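Local coordinates for reticulocyte binding protein (Streptococcus agalactiae COH1, PDB 3FAW) that probably hydrolyses alpha-1,6-glucosidic linkages in pullulan and related alpha-glucans as a cell-wall-anchored streptococcal pullulanase, at residues Val269-His274 with Gln306-Thr311; His312-Pro317 with Gly385-Val390. All coordinates share one frame; numbering follows the deposited sequence.

Contact 1. Residues Val269-His274 with Gln306-Thr311; sequences VIYEAH and QKLGVT. With CA (calcium ion), chain C.
Y271 brings CD1 and CE1 of its ring obliquely onto L308 CD2 and V310 CG1, where the first strand of the closed (beta/alpha)8, or TIM, barrel meets the chain running from helix 302-308 into the second strand. Ring atom Y271 CE1 lies 3.7 Å from L308 CD2, the two side chains crossing at about a right angle. Nearer the backbone, Y271 CB meets V310 CG1, also at 3.7 Å. The ring reaches this layer because CG stands anti to the backbone N (chi1 -174°), while its OH is held beyond the contact by S619 and E622. L308 also packs on A695 and I698 of helix 685-703.

Two hydrogen bonds fix the strand's start. V269 N donates to T311 OG1 over 2.8 Å, nearly straight at 163°; chi1 of 65° swings the hydroxyl back over T311's own backbone, where it can meet V269 N. T311 N returns a bond of 3.0 Å to V269 O, arriving in the carbonyl plane on a lone pair. G309, with positive phi, is where the chain leaves the helix. At the C-terminal end of the helix a calcium ion is bound by K307 O at 2.3 Å and by four waters, one of which donates to L308 O across 2.8 Å.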
loop_
_atom_site.group_PDB
_atom_site.type_symbol
_atom_site.label_atom_id
_atom_site.label_comp_id
_atom_site.label_asym_id
_atom_site.label_seq_id
_atom_site.Cartn_x
_atom_site.Cartn_y
_atom_site.Cartn_z
ATOM N N VAL A 269 -15.270 -6.344 2.071
ATOM C CA VAL A 269 -15.539 -5.484 0.920
ATOM C C VAL A 269 -14.823 -4.162 1.173
ATOM O O VAL A 269 -15.297 -3.327 1.941
ATOM C CB VAL A 269 -17.048 -5.265 0.712
ATOM C CG1 VAL A 269 -17.301 -4.395 -0.510
ATOM C CG2 VAL A 269 -17.758 -6.607 0.580
ATOM N N ILE A 270 -13.669 -3.989 0.530
ATOM C CA ILE A 270 -12.741 -2.904 0.856
ATOM C C ILE A 270 -12.982 -1.684 -0.033
ATOM O O ILE A 270 -13.190 -1.814 -1.241
ATOM C CB ILE A 270 -11.263 -3.381 0.728
ATOM C CG1 ILE A 270 -10.992 -4.530 1.706
ATOM C CG2 ILE A 270 -10.280 -2.231 0.967
ATOM C CD1 ILE A 270 -9.613 -5.176 1.551
ATOM N N TYR A 271 -12.947 -0.506 0.585
ATOM C CA TYR A 271 -13.177 0.768 -0.091
ATOM C C TYR A 271 -11.929 1.642 0.059
ATOM O O TYR A 271 -11.580 2.029 1.176
ATOM C CB TYR A 271 -14.398 1.453 0.531
ATOM C CG TYR A 271 -14.850 2.724 -0.158
ATOM C CD1 TYR A 271 -15.683 2.677 -1.274
ATOM C CD2 TYR A 271 -14.464 3.976 0.324
ATOM C CE1 TYR A 271 -16.108 3.848 -1.904
ATOM C CE2 TYR A 271 -14.876 5.146 -0.297
ATOM C CZ TYR A 271 -15.701 5.078 -1.407
ATOM O OH TYR A 271 -16.109 6.241 -2.019
ATOM N N GLU A 272 -11.261 1.943 -1.060
ATOM C CA GLU A 272 -9.988 2.683 -1.038
ATOM C C GLU A 272 -10.158 4.193 -1.232
ATOM O O GLU A 272 -10.485 4.648 -2.329
ATOM C CB GLU A 272 -9.027 2.139 -2.101
ATOM C CG GLU A 272 -7.598 2.711 -2.000
ATOM C CD GLU A 272 -6.801 2.593 -3.290
ATOM O OE1 GLU A 272 -7.399 2.667 -4.382
ATOM O OE2 GLU A 272 -5.564 2.436 -3.214
ATOM N N ALA A 273 -9.890 4.958 -0.170
ATOM C CA ALA A 273 -10.002 6.422 -0.193
ATOM C C ALA A 273 -8.743 7.144 0.312
ATOM O O ALA A 273 -8.034 6.659 1.199
ATOM C CB ALA A 273 -11.213 6.863 0.630
ATOM N N HIS A 274 -8.483 8.309 -0.276
ATOM C CA HIS A 274 -7.466 9.253 0.186
ATOM C C HIS A 274 -8.169 10.311 1.061
ATOM O O HIS A 274 -9.239 10.809 0.702
ATOM C CB HIS A 274 -6.820 9.900 -1.040
ATOM C CG HIS A 274 -5.608 10.725 -0.750
ATOM N ND1 HIS A 274 -5.681 12.004 -0.239
ATOM C CD2 HIS A 274 -4.294 10.477 -0.954
ATOM C CE1 HIS A 274 -4.461 12.496 -0.117
ATOM N NE2 HIS A 274 -3.601 11.590 -0.545
ATOM N N GLN A 306 -21.291 3.955 5.301
ATOM C CA GLN A 306 -22.109 3.000 6.053
ATOM C C GLN A 306 -23.292 2.535 5.197
ATOM O O GLN A 306 -23.576 1.339 5.115
ATOM C CB GLN A 306 -22.613 3.615 7.363
ATOM C CG GLN A 306 -23.405 2.650 8.239
ATOM C CD GLN A 306 -23.904 3.276 9.534
ATOM O OE1 GLN A 306 -23.958 4.502 9.675
ATOM N NE2 GLN A 306 -24.281 2.429 10.487
ATOM N N LYS A 307 -23.972 3.485 4.559
ATOM C CA LYS A 307 -25.090 3.174 3.667
ATOM C C LYS A 307 -24.621 2.400 2.433
ATOM O O LYS A 307 -25.259 1.433 2.026
ATOM C CB LYS A 307 -25.813 4.451 3.233
ATOM C CG LYS A 307 -26.567 5.168 4.350
ATOM C CD LYS A 307 -26.987 6.570 3.907
ATOM C CE LYS A 307 -27.857 7.270 4.951
ATOM N NZ LYS A 307 -27.077 7.756 6.128
ATOM N N LEU A 308 -23.502 2.828 1.847
ATOM C CA LEU A 308 -22.927 2.157 0.677
ATOM C C LEU A 308 -22.763 0.656 0.913
ATOM O O LEU A 308 -23.040 -0.148 0.017
ATOM C CB LEU A 308 -21.579 2.781 0.295
ATOM C CG LEU A 308 -20.895 2.216 -0.959
ATOM C CD1 LEU A 308 -21.843 2.237 -2.159
ATOM C CD2 LEU A 308 -19.602 2.972 -1.273
ATOM N N GLY A 309 -22.294 0.298 2.111
ATOM C CA GLY A 309 -22.290 -1.089 2.584
ATOM C C GLY A 309 -20.932 -1.770 2.670
ATOM O O GLY A 309 -20.857 -2.960 2.968
ATOM N N VAL A 310 -19.862 -1.029 2.401
ATOM C CA VAL A 310 -18.508 -1.574 2.484
ATOM C C VAL A 310 -18.197 -1.973 3.926
ATOM O O VAL A 310 -18.757 -1.405 4.869
ATOM C CB VAL A 310 -17.449 -0.562 1.980
ATOM C CG1 VAL A 310 -17.675 -0.249 0.506
ATOM C CG2 VAL A 310 -17.471 0.719 2.822
ATOM N N THR A 311 -17.324 -2.961 4.093
ATOM C CA THR A 311 -16.955 -3.445 5.429
ATOM C C THR A 311 -15.716 -2.723 5.961
ATOM O O THR A 311 -15.640 -2.413 7.154
ATOM C CB THR A 311 -16.681 -4.965 5.429
ATOM O OG1 THR A 311 -15.528 -5.259 4.624
ATOM C CG2 THR A 311 -17.888 -5.727 4.899
HETATM CA CA CA C . -26.878 -0.211 2.259
HETATM O O HOH W 1 -25.496 -0.685 4.149
HETATM O O HOH W 2 -25.487 -1.503 0.466
HETATM O O HOH W 3 -27.816 1.265 0.559
HETATM O O HOH W 4 -27.170 -2.575 2.568
#

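Contact 2. Residues His312-Pro317 with Gly385-Val390; sequences HIQLLP and GVILDV
D389 and I387 lose the most surface here, followed by H312, and together they mark the two ends and the middle of a parallel pairing between the second and third strands of the TIM barrel. The register is H312 with G385 through L315 with L388, and the strand axes are inclined by 25°. I313 N donates to G385 O at 2.8 Å, and I313 O in turn receives I387 N. Next, L315 N reaches I387 O at 2.9 Å, nearly along the C=O axis, before D389 N closes the series on L315 O at 3.0 Å.

I387 shares a face with H312 and Q314 and divides its branches between them. Its CD1 lies 3.7 Å from H312 CB, with CG1 beside the imidazole, while CG2 turns to the glutamine, 4.0 Å from Q314 OE1. That buried OE1 has no polar partner in the model. The other face carries L315 against V386 and L388.

With chi1 at -165° the D389 side chain swings its carboxylate alongside the P317 ring, D389 OD2 being 3.7 Å from P317 CD. Water 5 donates to D389 OD2 at 2.7 Å and accepts from Q314 NE2 at 2.8 Å. Y346 OH also bonds OD2, and OD1 makes a salt bridge to R455. D389 begins the DVVxNH motif, the first conserved region of alpha-amylase relatives; with both oxygens engaged, the carboxylate is fixed in rotation and probably helps position R455 on the next strand.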
loop_
_atom_site.group_PDB
_atom_site.type_symbol
_atom_site.label_atom_id
_atom_site.label_comp_id
_atom_site.label_asym_id
_atom_site.label_seq_id
_atom_site.Cartn_x
_atom_site.Cartn_y
_atom_site.Cartn_z
ATOM N N HIS A 312 -14.759 -2.462 5.065
ATOM C CA HIS A 312 -13.475 -1.852 5.417
ATOM C C HIS A 312 -13.177 -0.596 4.592
ATOM O O HIS A 312 -13.334 -0.585 3.368
ATOM C CB HIS A 312 -12.338 -2.855 5.201
ATOM C CG HIS A 312 -12.341 -3.995 6.169
ATOM N ND1 HIS A 312 -13.208 -5.059 6.064
ATOM C CD2 HIS A 312 -11.565 -4.247 7.252
ATOM C CE1 HIS A 312 -12.974 -5.915 7.044
ATOM N NE2 HIS A 312 -11.982 -5.444 7.780
ATOM N N ILE A 313 -12.738 0.458 5.273
ATOM C CA ILE A 313 -12.261 1.669 4.609
ATOM C C ILE A 313 -10.730 1.648 4.596
ATOM O O ILE A 313 -10.090 1.636 5.653
ATOM C CB ILE A 313 -12.780 2.933 5.312
ATOM C CG1 ILE A 313 -14.312 2.928 5.347
ATOM C CG2 ILE A 313 -12.269 4.185 4.614
ATOM C CD1 ILE A 313 -14.917 4.023 6.219
ATOM N N GLN A 314 -10.156 1.601 3.398
ATOM C CA GLN A 314 -8.710 1.644 3.217
ATOM C C GLN A 314 -8.240 3.072 2.968
ATOM O O GLN A 314 -8.702 3.730 2.030
ATOM C CB GLN A 314 -8.299 0.751 2.052
ATOM C CG GLN A 314 -6.795 0.671 1.820
ATOM C CD GLN A 314 -6.431 -0.382 0.796
ATOM O OE1 GLN A 314 -6.782 -1.561 0.941
ATOM N NE2 GLN A 314 -5.725 0.037 -0.256
ATOM N N LEU A 315 -7.323 3.550 3.807
ATOM C CA LEU A 315 -6.790 4.903 3.675
ATOM C C LEU A 315 -5.407 4.892 3.041
ATOM O O LEU A 315 -4.514 4.166 3.487
ATOM C CB LEU A 315 -6.715 5.598 5.036
ATOM C CG LEU A 315 -8.040 5.739 5.793
ATOM C CD1 LEU A 315 -7.783 6.309 7.178
ATOM C CD2 LEU A 315 -9.033 6.603 5.023
ATOM N N LEU A 316 -5.231 5.709 2.007
ATOM C CA LEU A 316 -3.906 5.958 1.439
ATOM C C LEU A 316 -2.966 6.468 2.542
ATOM O O LEU A 316 -3.438 6.944 3.578
ATOM C CB LEU A 316 -3.994 6.938 0.251
ATOM C CG LEU A 316 -4.278 6.262 -1.102
ATOM C CD1 LEU A 316 -5.749 5.844 -1.213
ATOM C CD2 LEU A 316 -3.866 7.141 -2.284
ATOM N N PRO A 317 -1.637 6.360 2.333
ATOM C CA PRO A 317 -0.654 6.572 3.399
ATOM C C PRO A 317 -0.893 7.772 4.332
ATOM O O PRO A 317 -0.756 8.925 3.921
ATOM C CB PRO A 317 0.659 6.733 2.621
ATOM C CG PRO A 317 0.477 5.846 1.461
ATOM C CD PRO A 317 -0.968 6.026 1.062
ATOM N N GLY A 385 -14.622 -1.316 9.434
ATOM C CA GLY A 385 -13.234 -1.428 9.868
ATOM C C GLY A 385 -12.353 -0.495 9.065
ATOM O O GLY A 385 -12.773 0.035 8.036
ATOM N N VAL A 386 -11.129 -0.297 9.542
ATOM C CA VAL A 386 -10.156 0.556 8.875
ATOM C C VAL A 386 -8.932 -0.267 8.466
ATOM O O VAL A 386 -8.490 -1.146 9.205
ATOM C CB VAL A 386 -9.727 1.735 9.783
ATOM C CG1 VAL A 386 -8.899 1.241 10.965
ATOM C CG2 VAL A 386 -8.946 2.782 8.984
ATOM N N ILE A 387 -8.414 0.013 7.272
ATOM C CA ILE A 387 -7.191 -0.609 6.767
ATOM C C ILE A 387 -6.213 0.503 6.397
ATOM O O ILE A 387 -6.594 1.454 5.728
ATOM C CB ILE A 387 -7.459 -1.477 5.508
ATOM C CG1 ILE A 387 -8.378 -2.651 5.843
ATOM C CG2 ILE A 387 -6.141 -1.987 4.912
ATOM C CD1 ILE A 387 -8.776 -3.487 4.647
ATOM N N LEU A 388 -4.961 0.383 6.832
ATOM C CA LEU A 388 -3.935 1.384 6.512
ATOM C C LEU A 388 -3.018 0.929 5.381
ATOM O O LEU A 388 -2.448 -0.159 5.421
ATOM C CB LEU A 388 -3.078 1.708 7.740
ATOM C CG LEU A 388 -3.767 2.394 8.923
ATOM C CD1 LEU A 388 -2.733 2.801 9.964
ATOM C CD2 LEU A 388 -4.582 3.599 8.473
ATOM N N ASP A 389 -2.882 1.788 4.380
ATOM C CA ASP A 389 -1.885 1.634 3.331
ATOM C C ASP A 389 -0.510 1.959 3.927
ATOM O O ASP A 389 -0.338 3.013 4.537
ATOM C CB ASP A 389 -2.215 2.591 2.182
ATOM C CG ASP A 389 -1.483 2.263 0.905
ATOM O OD1 ASP A 389 -0.419 1.619 0.954
ATOM O OD2 ASP A 389 -1.983 2.661 -0.164
ATOM N N VAL A 390 0.448 1.049 3.754
ATOM C CA VAL A 390 1.785 1.179 4.351
ATOM C C VAL A 390 2.871 0.907 3.309
ATOM O O VAL A 390 2.703 0.062 2.435
ATOM C CB VAL A 390 1.972 0.232 5.564
ATOM C CG1 VAL A 390 1.057 0.638 6.708
ATOM C CG2 VAL A 390 1.726 -1.228 5.166
HETATM O O HOH W 5 -4.625 2.624 -0.373
HETATM O O HOH W 6 -2.334 4.390 5.614
#

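Contacts 1 and 2 follow in series along the chain, T311 ending one and H312 opening the other, and their centres lie 10 Å apart. Strand 312-315 sits between strands 269-273 and 385-390: Y271 O lies 2.7 Å from Q314 N, and T311 O is at the same 2.7 Å from G385 N, both probable hydrogen bonds. I270 CG2 packs on Q314 OE1 at 3.6 Å, so the glutamine touches both flanking strands. The calcium of contact 1 is peripheral, 25.2 Å from D389 OD2; a different calcium lies about 12 Å from the L316 side chain. In this family the active site lies at the C-terminal strand ends, the end where D389 sits.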